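Long-range contacts in oxidoreductase (Methanosarcina mazei, PDB 3KA7), which binds flavin-adenine dinucleotide and probably acts as a flavin-dependent oxidoreductase of the amine oxidase family: residues T84-P89 and V298-Y303; Y303-N308 and L353-P358; E264-Y269 and E388-G393; S220-E225 and A251-L256. All coordinates share one frame; numbering follows the deposited sequence.

Contact 1. Residues T84-P89 and V298-Y303; sequences TTVRVP and VLLTPY
Pro89 lies over one face of the Tyr303 ring and closes one end of this strand pair. Its CD stands 3.7 Å from the centroid of the Tyr303 ring, a CH-pi contact offset toward the rim. The two side chains cross at about a right angle. A second bump comes next to it. The Pro302 ring pushes CG and CD against CG1 of Val86, with Pro302 CG 3.6 Å from Val86 CG1. CG1 of Val86 reaches the proline because it stands anti to the backbone N (chi1 -171°). From these packings back toward Thr84 the chains pair as parallel strands, 85-89 beside 298-300, in the mixed sheet of the flavin-containing amine oxidoreductase fold. The ladder is short. Thr85 N donates to Val298 O at 2.9 Å, Leu300 N to Thr85 O at 2.8 Å, and Arg87 N to Leu300 O at 2.9 Å. The last of these is nearly straight, 175° at the hydrogen. At the other end Thr84 adds a side-chain bond. Its OG1 accepts from Val298 N at 3.1 Å, while its CG2 sits against Val298 O. On the sheet face carrying Thr85 and Leu299, the leucine fork is the bump. Leu299 CD1 rests on Thr85 OG1, a hydroxyl that also bonds His295. Leu299 CD2 lies over the centre of the Arg87 guanidinium, 3.6 Å from Arg87 CZ. That flat group is held by a salt bridge to Asp103 on strand 101-105, the next strand of the sheet. Helix 149-163 packs near the other face, with Ser157 against Leu300 and Trp150 against Tyr303.

Contact 2. Residues Y303-N308 and L353-P358; sequences YTRRIN and LKEIFP
Leu353 meets Ile307 in the buried half of this contact. Leu353 CD2 touches Ile307 CD1 at 3.5 Å, and the two side chains cross at about a right angle. Glu355, two residues on, works at the more open side and pairs with Arg305. Arg305 NH2 donates to Glu355 OE2 at 3.0 Å and 165°, and Arg305 NH1 makes a weak bond to Glu355 OE1. OE2 lies in the guanidinium plane, but NH2 comes from above the carboxylate plane, as the two planes are 47° apart. A water also donates to Glu355 OE1 and to Tyr303 O. The salt bridge and the water join the last turn of helix 342-356 to the loop leading into strand 307-311 of the mixed sheet. Asp352 of the same helix is a second acidic partner of Arg305 NH1. A glutamine in place of Glu355 would probably lose the salt bridge and leave Arg305 with less to fix its rotation. Ile356 follows, and its CD1 touches two side chains. It lies 3.9 Å from Thr304 CG2 and 3.9 Å from Ile307 CG2. Thr304 turns its hydroxyl elsewhere: OG1 lies between the backbone N and carbonyl carbon (chi1 58°) and donates to Ile307 O at 2.6 Å.

Contact 3. Residues E264-Y269 and E388-G393; sequences EADAAY and ETPFSG
Pro390 lies almost squarely on the ring of Tyr269, with no hydrogen bond between the two segments. Pro390 CD stands 3.5 Å from the centroid of the Tyr269 ring, only 4° off the ring normal, a centred CH-pi contact. Pro390 CG adds to it at 3.6 Å from Tyr269 CG. The tyrosine CG is anti to the backbone N (chi1 -166°), which lays the ring beneath the proline. Beyond the proline, Tyr269 OH passes 3.8 Å from Thr389 CG2, and the hydroxyl is hydrogen-bonded to His250. Asp266 comes to the proline from the other segment too. Its OD1 lies 3.4 Å from Pro390 CB, while OD2 accepts from Ser262 N. The proline is presented by an ST turn, in which Phe391 N donates to Thr389 OG1 at 3.2 Å. A serine in place of Tyr269 would probably strip Pro390 of its aromatic support and leave His250 without its hydroxyl partner. The contact lies near the protein surface. It joins the start of helix 267-275 to the loop that leads into strand 394-396, an outermost strand of the parallel sheet within this chain. On that strand, Val396 touches Thr389.

Contact 4. Residues S220-E225 and A251-L256; sequences SKILIE and AATAVL
This contact belongs to the FAD-binding part of the fold, where helix 250-256 meets the edge strand 219-225 of a three-stranded antiparallel sheet. The short axes approach to 7.6 Å at an angle of 69°. Leu256 is central. Its carbonyl O accepts from Ile222 N at 3.0 Å, and the bond is straight at the hydrogen, 179°. The donor nevertheless sits 43° out of the carbonyl plane. This one bond ties the last turn of the helix to the strand. The Leu256 side chain reaches the strand as well: Leu256 CD2 lies 3.5 Å from Ser220 C. The Ile222 side chain packs against the helix. Ile222 CG1 meets Leu256 CB at 3.8 Å, and the two side chains cross at about a right angle. Ile222 CD1 goes on to Thr253 CG2, also at 3.8 Å. With Thr253 OG1 beside the backbone N, CG2 stands anti to that N and meets the isoleucine; OG1 bonds Ser246. Ile6 of strand 2-6 touches both Ile222 and Leu256. FAD lies about 5 Å from the Leu256 side chain, and neighbouring Val219 binds it. A helix and an antiparallel sheet packed beside a parallel nucleotide-binding sheet are consistent with the Rossmann-like FAD domain of this family.

In the fold
The four contacts form two pairs on opposite sides of the chain's centre. Contacts 1 and 2 have centres 10 Å apart, share Tyr303 and reach neighbouring strands of the mixed sheet, where Thr301 N lies 3.0 Å from Asn308 O, a probable hydrogen bond. Contacts 3 and 4 have centres 12 Å apart and meet where Phe391 CG packs on Ile224 CD1 at 3.6 Å. Between the pairs, centres are 43 to 46 Å apart. FAD lies between them. The Leu256 side chain of contact 4 is about 5 Å from the bound FAD. The Val298 side chain of contact 1 is about 8 Å from the bound FAD. The Ile307 side chain of contact 2 is about 12 Å from the bound FAD.

Contact 1. Residues T84-P89 and V298-Y303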
loop_
_atom_site.group_PDB
_atom_site.type_symbol
_atom_site.label_atom_id
_atom_site.label_comp_id
_atom_site.label_asym_id
_atom_site.label_seq_id
_atom_site.Cartn_x
_atom_site.Cartn_y
_atom_site.Cartn_z
ATOM N N THR A 84 -9.630 -9.296 11.467
ATOM C CA THR A 84 -8.634 -10.149 10.873
ATOM C C THR A 84 -8.362 -11.354 11.765
ATOM O O THR A 84 -8.415 -11.268 12.997
ATOM C CB THR A 84 -7.351 -9.340 10.626
ATOM O OG1 THR A 84 -7.529 -8.538 9.443
ATOM C CG2 THR A 84 -6.142 -10.262 10.464
ATOM N N THR A 85 -8.068 -12.483 11.133
ATOM C CA THR A 85 -7.709 -13.684 11.859
ATOM C C THR A 85 -6.304 -14.136 11.497
ATOM O O THR A 85 -5.689 -13.606 10.559
ATOM C CB THR A 85 -8.718 -14.809 11.604
ATOM O OG1 THR A 85 -8.752 -15.115 10.201
ATOM C CG2 THR A 85 -10.116 -14.354 12.045
ATOM N N VAL A 86 -5.799 -15.101 12.259
ATOM C CA VAL A 86 -4.426 -15.551 12.129
ATOM C C VAL A 86 -4.390 -17.061 12.219
ATOM O O VAL A 86 -4.883 -17.648 13.190
ATOM C CB VAL A 86 -3.541 -14.977 13.255
ATOM C CG1 VAL A 86 -2.059 -15.267 12.976
ATOM C CG2 VAL A 86 -3.769 -13.470 13.411
ATOM N N ARG A 87 -3.761 -17.684 11.228
ATOM C CA ARG A 87 -3.658 -19.137 11.172
ATOM C C ARG A 87 -2.388 -19.621 11.867
ATOM O O ARG A 87 -1.275 -19.206 11.522
ATOM C CB ARG A 87 -3.684 -19.601 9.715
ATOM C CG ARG A 87 -3.841 -21.092 9.550
ATOM C CD ARG A 87 -4.664 -21.430 8.304
ATOM N NE ARG A 87 -6.047 -20.981 8.429
ATOM C CZ ARG A 87 -6.968 -21.114 7.479
ATOM N NH1 ARG A 87 -6.653 -21.686 6.322
ATOM N NH2 ARG A 87 -8.209 -20.684 7.688
ATOM N N VAL A 88 -2.557 -20.500 12.852
ATOM C CA VAL A 88 -1.429 -20.962 13.644
ATOM C C VAL A 88 -1.421 -22.488 13.709
ATOM O O VAL A 88 -2.427 -23.132 13.414
ATOM C CB VAL A 88 -1.459 -20.370 15.075
ATOM C CG1 VAL A 88 -1.362 -18.853 15.022
ATOM C CG2 VAL A 88 -2.724 -20.806 15.818
ATOM N N PRO A 89 -0.282 -23.072 14.075
ATOM C CA PRO A 89 -0.262 -24.519 14.174
ATOM C C PRO A 89 -1.159 -24.997 15.310
ATOM O O PRO A 89 -1.426 -24.253 16.263
ATOM C CB PRO A 89 1.207 -24.827 14.466
ATOM C CG PRO A 89 1.951 -23.653 13.911
ATOM C CD PRO A 89 1.063 -22.492 14.218
ATOM N N VAL A 298 -8.564 -9.921 6.819
ATOM C CA VAL A 298 -7.366 -10.593 6.339
ATOM C C VAL A 298 -7.159 -11.876 7.136
ATOM O O VAL A 298 -7.533 -11.936 8.305
ATOM C CB VAL A 298 -6.135 -9.678 6.500
ATOM C CG1 VAL A 298 -4.856 -10.402 6.087
ATOM C CG2 VAL A 298 -6.329 -8.373 5.688
ATOM N N LEU A 299 -6.616 -12.906 6.490
ATOM C CA LEU A 299 -6.126 -14.094 7.173
ATOM C C LEU A 299 -4.604 -14.042 7.155
ATOM O O LEU A 299 -3.985 -14.265 6.119
ATOM C CB LEU A 299 -6.592 -15.370 6.459
ATOM C CG LEU A 299 -6.112 -16.722 7.010
ATOM C CD1 LEU A 299 -6.784 -16.980 8.360
ATOM C CD2 LEU A 299 -6.413 -17.868 6.021
ATOM N N LEU A 300 -3.999 -13.718 8.288
ATOM C CA LEU A 300 -2.540 -13.739 8.373
ATOM C C LEU A 300 -2.028 -15.166 8.530
ATOM O O LEU A 300 -2.649 -15.985 9.212
ATOM C CB LEU A 300 -2.054 -12.876 9.544
ATOM C CG LEU A 300 -2.297 -11.377 9.363
ATOM C CD1 LEU A 300 -1.858 -10.627 10.622
ATOM C CD2 LEU A 300 -1.567 -10.848 8.117
ATOM N N THR A 301 -0.896 -15.478 7.895
ATOM C CA THR A 301 -0.398 -16.851 7.881
ATOM C C THR A 301 1.085 -16.900 8.274
ATOM O O THR A 301 1.964 -17.012 7.419
ATOM C CB THR A 301 -0.578 -17.490 6.482
ATOM O OG1 THR A 301 0.072 -16.672 5.494
ATOM C CG2 THR A 301 -2.074 -17.612 6.111
ATOM N N PRO A 302 1.370 -16.814 9.581
ATOM C CA PRO A 302 2.755 -16.627 10.015
ATOM C C PRO A 302 3.671 -17.840 9.870
ATOM O O PRO A 302 4.894 -17.676 9.917
ATOM C CB PRO A 302 2.640 -16.205 11.495
ATOM C CG PRO A 302 1.227 -16.319 11.875
ATOM C CD PRO A 302 0.383 -16.619 10.652
ATOM N N TYR A 303 3.106 -19.034 9.684
ATOM C CA TYR A 303 3.929 -20.251 9.670
ATOM C C TYR A 303 4.057 -20.874 8.282
ATOM O O TYR A 303 3.656 -22.023 8.059
ATOM C CB TYR A 303 3.413 -21.264 10.711
ATOM C CG TYR A 303 3.670 -20.758 12.110
ATOM C CD1 TYR A 303 4.799 -21.149 12.808
ATOM C CD2 TYR A 303 2.804 -19.840 12.705
ATOM C CE1 TYR A 303 5.067 -20.659 14.086
ATOM C CE2 TYR A 303 3.056 -19.337 13.993
ATOM C CZ TYR A 303 4.194 -19.749 14.666
ATOM O OH TYR A 303 4.459 -19.263 15.929
#

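Contact 2. Residues Y303-N308 and L353-P358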
loop_
_atom_site.group_PDB
_atom_site.type_symbol
_atom_site.label_atom_id
_atom_site.label_comp_id
_atom_site.label_asym_id
_atom_site.label_seq_id
_atom_site.Cartn_x
_atom_site.Cartn_y
_atom_site.Cartn_z
ATOM N N TYR A 303 3.106 -19.034 9.684
ATOM C CA TYR A 303 3.929 -20.251 9.670
ATOM C C TYR A 303 4.057 -20.874 8.282
ATOM O O TYR A 303 3.656 -22.023 8.059
ATOM C CB TYR A 303 3.413 -21.264 10.711
ATOM C CG TYR A 303 3.670 -20.758 12.110
ATOM C CD1 TYR A 303 4.799 -21.149 12.808
ATOM C CD2 TYR A 303 2.804 -19.840 12.705
ATOM C CE1 TYR A 303 5.067 -20.659 14.086
ATOM C CE2 TYR A 303 3.056 -19.337 13.993
ATOM C CZ TYR A 303 4.194 -19.749 14.666
ATOM O OH TYR A 303 4.459 -19.263 15.929
ATOM N N THR A 304 4.620 -20.099 7.359
ATOM C CA THR A 304 4.777 -20.485 5.969
ATOM C C THR A 304 6.217 -20.236 5.546
ATOM O O THR A 304 7.010 -19.652 6.302
ATOM C CB THR A 304 3.938 -19.581 5.088
ATOM O OG1 THR A 304 4.354 -18.226 5.314
ATOM C CG2 THR A 304 2.441 -19.718 5.439
ATOM N N ARG A 305 6.542 -20.639 4.319
ATOM C CA ARG A 305 7.832 -20.300 3.709
ATOM C C ARG A 305 7.878 -18.828 3.306
ATOM O O ARG A 305 8.879 -18.150 3.539
ATOM C CB ARG A 305 8.063 -21.129 2.445
ATOM C CG ARG A 305 8.074 -22.637 2.655
ATOM C CD ARG A 305 7.728 -23.354 1.357
ATOM N NE ARG A 305 7.630 -24.795 1.561
ATOM C CZ ARG A 305 6.571 -25.400 2.087
ATOM N NH1 ARG A 305 5.505 -24.697 2.452
ATOM N NH2 ARG A 305 6.574 -26.714 2.247
ATOM N N ARG A 306 6.791 -18.343 2.704
ATOM C CA ARG A 306 6.770 -17.000 2.106
ATOM C C ARG A 306 5.447 -16.239 2.265
ATOM O O ARG A 306 5.457 -15.034 2.509
ATOM C CB ARG A 306 7.123 -17.069 0.620
ATOM C CG ARG A 306 8.580 -17.370 0.355
ATOM C CD ARG A 306 9.406 -16.183 0.784
ATOM N NE ARG A 306 10.828 -16.461 0.932
ATOM C CZ ARG A 306 11.581 -17.019 0.006
ATOM N NH1 ARG A 306 11.032 -17.356 -1.153
ATOM N NH2 ARG A 306 12.882 -17.224 0.221
ATOM N N ILE A 307 4.314 -16.913 2.084
ATOM C CA ILE A 307 3.016 -16.206 2.114
ATOM C C ILE A 307 2.756 -15.575 3.485
ATOM O O ILE A 307 2.872 -16.241 4.514
ATOM C CB ILE A 307 1.850 -17.125 1.695
ATOM C CG1 ILE A 307 1.976 -17.451 0.197
ATOM C CG2 ILE A 307 0.514 -16.438 1.935
ATOM C CD1 ILE A 307 0.919 -18.421 -0.342
ATOM N N ASN A 308 2.461 -14.276 3.497
ATOM C CA ASN A 308 2.238 -13.554 4.760
ATOM C C ASN A 308 0.772 -13.454 5.150
ATOM O O ASN A 308 0.422 -13.345 6.333
ATOM C CB ASN A 308 2.801 -12.143 4.667
ATOM C CG ASN A 308 4.270 -12.133 4.349
ATOM O OD1 ASN A 308 4.668 -11.589 3.332
ATOM N ND2 ASN A 308 5.088 -12.770 5.209
ATOM N N LEU A 353 0.500 -22.698 -0.311
ATOM C CA LEU A 353 -0.942 -22.803 -0.582
ATOM C C LEU A 353 -1.495 -24.172 -0.180
ATOM O O LEU A 353 -2.594 -24.282 0.358
ATOM C CB LEU A 353 -1.221 -22.567 -2.070
ATOM C CG LEU A 353 -0.990 -21.159 -2.614
ATOM C CD1 LEU A 353 -1.372 -21.094 -4.097
ATOM C CD2 LEU A 353 -1.800 -20.163 -1.800
ATOM N N LYS A 354 -0.711 -25.209 -0.433
ATOM C CA LYS A 354 -1.139 -26.571 -0.134
ATOM C C LYS A 354 -1.269 -26.798 1.369
ATOM O O LYS A 354 -2.060 -27.632 1.811
ATOM C CB LYS A 354 -0.139 -27.564 -0.721
ATOM C CG LYS A 354 0.063 -27.429 -2.224
ATOM C CD LYS A 354 1.180 -28.372 -2.684
ATOM C CE LYS A 354 1.584 -28.118 -4.132
ATOM N NZ LYS A 354 2.524 -29.180 -4.594
ATOM N N GLU A 355 -0.486 -26.050 2.140
ATOM C CA GLU A 355 -0.460 -26.188 3.598
ATOM C C GLU A 355 -1.454 -25.247 4.270
ATOM O O GLU A 355 -2.005 -25.557 5.325
ATOM C CB GLU A 355 0.961 -25.969 4.130
ATOM C CG GLU A 355 1.952 -27.036 3.632
ATOM C CD GLU A 355 3.399 -26.803 4.045
ATOM O OE1 GLU A 355 3.731 -25.752 4.629
ATOM O OE2 GLU A 355 4.224 -27.694 3.766
ATOM N N ILE A 356 -1.678 -24.093 3.649
ATOM C CA ILE A 356 -2.661 -23.131 4.132
ATOM C C ILE A 356 -4.078 -23.624 3.844
ATOM O O ILE A 356 -4.955 -23.555 4.695
ATOM C CB ILE A 356 -2.444 -21.729 3.494
ATOM C CG1 ILE A 356 -1.035 -21.205 3.823
ATOM C CG2 ILE A 356 -3.489 -20.765 3.998
ATOM C CD1 ILE A 356 -0.601 -19.988 2.960
ATOM N N PHE A 357 -4.283 -24.154 2.646
ATOM C CA PHE A 357 -5.620 -24.505 2.188
ATOM C C PHE A 357 -5.710 -25.969 1.759
ATOM O O PHE A 357 -6.160 -26.258 0.660
ATOM C CB PHE A 357 -6.007 -23.598 1.015
ATOM C CG PHE A 357 -6.111 -22.142 1.381
ATOM C CD1 PHE A 357 -6.931 -21.741 2.424
ATOM C CD2 PHE A 357 -5.407 -21.179 0.673
ATOM C CE1 PHE A 357 -7.053 -20.404 2.767
ATOM C CE2 PHE A 357 -5.521 -19.828 1.016
ATOM C CZ PHE A 357 -6.342 -19.449 2.057
ATOM N N PRO A 358 -5.288 -26.895 2.632
ATOM C CA PRO A 358 -5.256 -28.295 2.234
ATOM C C PRO A 358 -6.628 -28.838 1.812
ATOM O O PRO A 358 -7.633 -28.620 2.492
ATOM C CB PRO A 358 -4.734 -29.011 3.491
ATOM C CG PRO A 358 -5.132 -28.133 4.618
ATOM C CD PRO A 358 -4.949 -26.719 4.057
HETATM O O HOH W 1 2.799 -24.382 6.897
#

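Contact 3. Residues E264-Y269 and E388-G393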
loop_
_atom_site.group_PDB
_atom_site.type_symbol
_atom_site.label_atom_id
_atom_site.label_comp_id
_atom_site.label_asym_id
_atom_site.label_seq_id
_atom_site.Cartn_x
_atom_site.Cartn_y
_atom_site.Cartn_z
ATOM N N GLU A 264 25.970 19.854 -7.447
ATOM C CA GLU A 264 26.590 20.717 -6.456
ATOM C C GLU A 264 25.549 21.365 -5.556
ATOM O O GLU A 264 25.486 21.084 -4.357
ATOM C CB GLU A 264 27.435 21.795 -7.143
ATOM C CG GLU A 264 28.764 21.282 -7.695
ATOM C CD GLU A 264 29.500 22.322 -8.529
ATOM O OE1 GLU A 264 29.249 23.535 -8.347
ATOM O OE2 GLU A 264 30.333 21.921 -9.372
ATOM N N ALA A 265 24.728 22.230 -6.142
ATOM C CA ALA A 265 23.733 22.967 -5.374
ATOM C C ALA A 265 22.677 22.049 -4.766
ATOM O O ALA A 265 22.137 22.344 -3.702
ATOM C CB ALA A 265 23.073 24.035 -6.239
ATOM N N ASP A 266 22.397 20.934 -5.433
ATOM C CA ASP A 266 21.348 20.013 -4.973
ATOM C C ASP A 266 21.896 18.688 -4.439
ATOM O O ASP A 266 21.211 17.660 -4.482
ATOM C CB ASP A 266 20.339 19.751 -6.098
ATOM C CG ASP A 266 19.762 21.034 -6.670
ATOM O OD1 ASP A 266 19.256 21.866 -5.884
ATOM O OD2 ASP A 266 19.819 21.215 -7.902
ATOM N N ALA A 267 23.126 18.720 -3.931
ATOM C CA ALA A 267 23.794 17.515 -3.429
ATOM C C ALA A 267 22.937 16.723 -2.436
ATOM O O ALA A 267 22.866 15.499 -2.505
ATOM C CB ALA A 267 25.140 17.871 -2.804
ATOM N N ALA A 268 22.276 17.416 -1.517
ATOM C CA ALA A 268 21.454 16.717 -0.518
ATOM C C ALA A 268 20.302 15.941 -1.162
ATOM O O ALA A 268 20.007 14.813 -0.762
ATOM C CB ALA A 268 20.932 17.685 0.524
ATOM N N TYR A 269 19.677 16.545 -2.171
ATOM C CA TYR A 269 18.603 15.891 -2.923
ATOM C C TYR A 269 19.087 14.670 -3.714
ATOM O O TYR A 269 18.422 13.633 -3.723
ATOM C CB TYR A 269 17.890 16.888 -3.845
ATOM C CG TYR A 269 16.575 16.367 -4.396
ATOM C CD1 TYR A 269 15.469 16.196 -3.570
ATOM C CD2 TYR A 269 16.446 16.041 -5.740
ATOM C CE1 TYR A 269 14.267 15.719 -4.069
ATOM C CE2 TYR A 269 15.251 15.557 -6.249
ATOM C CZ TYR A 269 14.163 15.399 -5.411
ATOM O OH TYR A 269 12.976 14.915 -5.927
ATOM N N GLU A 388 8.634 17.607 -0.883
ATOM C CA GLU A 388 9.225 18.753 -1.574
ATOM C C GLU A 388 10.419 18.370 -2.434
ATOM O O GLU A 388 10.996 17.301 -2.265
ATOM C CB GLU A 388 9.629 19.832 -0.568
ATOM C CG GLU A 388 8.430 20.327 0.233
ATOM C CD GLU A 388 8.711 21.551 1.082
ATOM O OE1 GLU A 388 9.886 21.938 1.240
ATOM O OE2 GLU A 388 7.735 22.125 1.600
ATOM N N THR A 389 10.785 19.270 -3.342
ATOM C CA THR A 389 11.921 19.071 -4.230
ATOM C C THR A 389 12.738 20.352 -4.199
ATOM O O THR A 389 12.359 21.312 -3.513
ATOM C CB THR A 389 11.473 18.777 -5.680
ATOM O OG1 THR A 389 10.930 19.965 -6.283
ATOM C CG2 THR A 389 10.406 17.670 -5.704
ATOM N N PRO A 390 13.857 20.380 -4.930
ATOM C CA PRO A 390 14.684 21.586 -4.985
ATOM C C PRO A 390 13.996 22.762 -5.675
ATOM O O PRO A 390 14.511 23.888 -5.632
ATOM C CB PRO A 390 15.900 21.133 -5.811
ATOM C CG PRO A 390 15.980 19.665 -5.568
ATOM C CD PRO A 390 14.547 19.213 -5.506
ATOM N N PHE A 391 12.847 22.515 -6.300
ATOM C CA PHE A 391 12.208 23.522 -7.132
ATOM C C PHE A 391 10.874 23.972 -6.555
ATOM O O PHE A 391 10.009 23.150 -6.234
ATOM C CB PHE A 391 12.019 22.995 -8.554
ATOM C CG PHE A 391 13.275 22.440 -9.160
ATOM C CD1 PHE A 391 14.326 23.281 -9.504
ATOM C CD2 PHE A 391 13.416 21.073 -9.363
ATOM C CE1 PHE A 391 15.498 22.768 -10.063
ATOM C CE2 PHE A 391 14.595 20.552 -9.924
ATOM C CZ PHE A 391 15.627 21.398 -10.268
ATOM N N SER A 392 10.694 25.283 -6.430
ATOM C CA SER A 392 9.407 25.788 -5.977
ATOM C C SER A 392 8.299 25.416 -6.945
ATOM O O SER A 392 8.500 25.404 -8.157
ATOM C CB SER A 392 9.457 27.306 -5.758
ATOM O OG SER A 392 10.021 27.542 -4.490
ATOM N N GLY A 393 7.130 25.094 -6.398
ATOM C CA GLY A 393 5.974 24.751 -7.212
ATOM C C GLY A 393 5.983 23.327 -7.751
ATOM O O GLY A 393 5.096 22.951 -8.509
#

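Contact 4. Residues S220-E225 and A251-L256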
loop_
_atom_site.group_PDB
_atom_site.type_symbol
_atom_site.label_atom_id
_atom_site.label_comp_id
_atom_site.label_asym_id
_atom_site.label_seq_id
_atom_site.Cartn_x
_atom_site.Cartn_y
_atom_site.Cartn_z
ATOM N N SER A 220 7.572 13.846 -20.557
ATOM C CA SER A 220 8.995 13.603 -20.831
ATOM C C SER A 220 9.927 14.593 -20.143
ATOM O O SER A 220 11.132 14.367 -20.057
ATOM C CB SER A 220 9.251 13.622 -22.339
ATOM O OG SER A 220 8.763 14.821 -22.915
ATOM N N LYS A 221 9.381 15.697 -19.646
ATOM C CA LYS A 221 10.209 16.699 -19.017
ATOM C C LYS A 221 9.399 17.616 -18.112
ATOM O O LYS A 221 8.241 17.932 -18.404
ATOM C CB LYS A 221 10.945 17.520 -20.093
ATOM C CG LYS A 221 11.845 18.603 -19.537
ATOM C CD LYS A 221 12.604 19.343 -20.651
ATOM C CE LYS A 221 13.328 20.553 -20.081
ATOM N NZ LYS A 221 14.287 21.176 -21.040
ATOM N N ILE A 222 10.008 18.025 -17.007
ATOM C CA ILE A 222 9.452 19.091 -16.184
ATOM C C ILE A 222 10.233 20.366 -16.490
ATOM O O ILE A 222 11.460 20.405 -16.343
ATOM C CB ILE A 222 9.526 18.755 -14.674
ATOM C CG1 ILE A 222 8.642 17.543 -14.359
ATOM C CG2 ILE A 222 9.115 19.958 -13.830
ATOM C CD1 ILE A 222 8.824 16.983 -12.926
ATOM N N LEU A 223 9.526 21.405 -16.930
ATOM C CA LEU A 223 10.183 22.665 -17.261
ATOM C C LEU A 223 10.408 23.488 -16.005
ATOM O O LEU A 223 9.480 23.702 -15.221
ATOM C CB LEU A 223 9.340 23.466 -18.246
ATOM C CG LEU A 223 8.835 22.733 -19.481
ATOM C CD1 LEU A 223 7.794 23.596 -20.172
ATOM C CD2 LEU A 223 9.991 22.415 -20.415
ATOM N N ILE A 224 11.648 23.933 -15.818
ATOM C CA ILE A 224 12.033 24.720 -14.667
ATOM C C ILE A 224 12.612 26.042 -15.154
ATOM O O ILE A 224 13.479 26.057 -16.030
ATOM C CB ILE A 224 13.114 24.009 -13.846
ATOM C CG1 ILE A 224 12.611 22.644 -13.354
ATOM C CG2 ILE A 224 13.545 24.876 -12.670
ATOM C CD1 ILE A 224 11.569 22.736 -12.283
ATOM N N GLU A 225 12.132 27.144 -14.592
ATOM C CA GLU A 225 12.647 28.462 -14.947
ATOM C C GLU A 225 13.023 29.214 -13.685
ATOM O O GLU A 225 12.165 29.510 -12.852
ATOM C CB GLU A 225 11.607 29.240 -15.745
ATOM C CG GLU A 225 11.285 28.614 -17.096
ATOM C CD GLU A 225 10.217 29.372 -17.858
ATOM O OE1 GLU A 225 10.133 30.614 -17.711
ATOM O OE2 GLU A 225 9.457 28.723 -18.609
ATOM N N ALA A 251 12.553 9.500 -7.427
ATOM C CA ALA A 251 13.546 9.040 -8.409
ATOM C C ALA A 251 13.162 9.387 -9.855
ATOM O O ALA A 251 13.963 9.956 -10.614
ATOM C CB ALA A 251 13.780 7.550 -8.272
ATOM N N ALA A 252 11.940 9.031 -10.236
ATOM C CA ALA A 252 11.463 9.274 -11.569
ATOM C C ALA A 252 11.271 10.773 -11.809
ATOM O O ALA A 252 11.505 11.266 -12.898
ATOM C CB ALA A 252 10.158 8.513 -11.813
ATOM N N THR A 253 10.844 11.495 -10.780
ATOM C CA THR A 253 10.694 12.939 -10.888
ATOM C C THR A 253 12.039 13.622 -11.134
ATOM O O THR A 253 12.128 14.553 -11.933
ATOM C CB THR A 253 10.022 13.519 -9.639
ATOM O OG1 THR A 253 8.725 12.905 -9.469
ATOM C CG2 THR A 253 9.865 15.037 -9.781
ATOM N N ALA A 254 13.074 13.157 -10.440
ATOM C CA ALA A 254 14.417 13.682 -10.614
ATOM C C ALA A 254 14.872 13.521 -12.060
ATOM O O ALA A 254 15.454 14.447 -12.636
ATOM C CB ALA A 254 15.375 12.995 -9.669
ATOM N N VAL A 255 14.596 12.361 -12.652
ATOM C CA VAL A 255 14.965 12.127 -14.051
ATOM C C VAL A 255 14.293 13.149 -14.973
ATOM O O VAL A 255 14.908 13.654 -15.918
ATOM C CB VAL A 255 14.639 10.677 -14.492
ATOM C CG1 VAL A 255 14.938 10.473 -15.987
ATOM C CG2 VAL A 255 15.440 9.677 -13.638
ATOM N N LEU A 256 13.036 13.475 -14.683
ATOM C CA LEU A 256 12.291 14.464 -15.476
ATOM C C LEU A 256 12.850 15.888 -15.319
ATOM O O LEU A 256 12.604 16.747 -16.166
ATOM C CB LEU A 256 10.799 14.455 -15.100
ATOM C CG LEU A 256 9.927 13.269 -15.508
ATOM C CD1 LEU A 256 8.464 13.462 -15.051
ATOM C CD2 LEU A 256 9.963 13.046 -16.997
#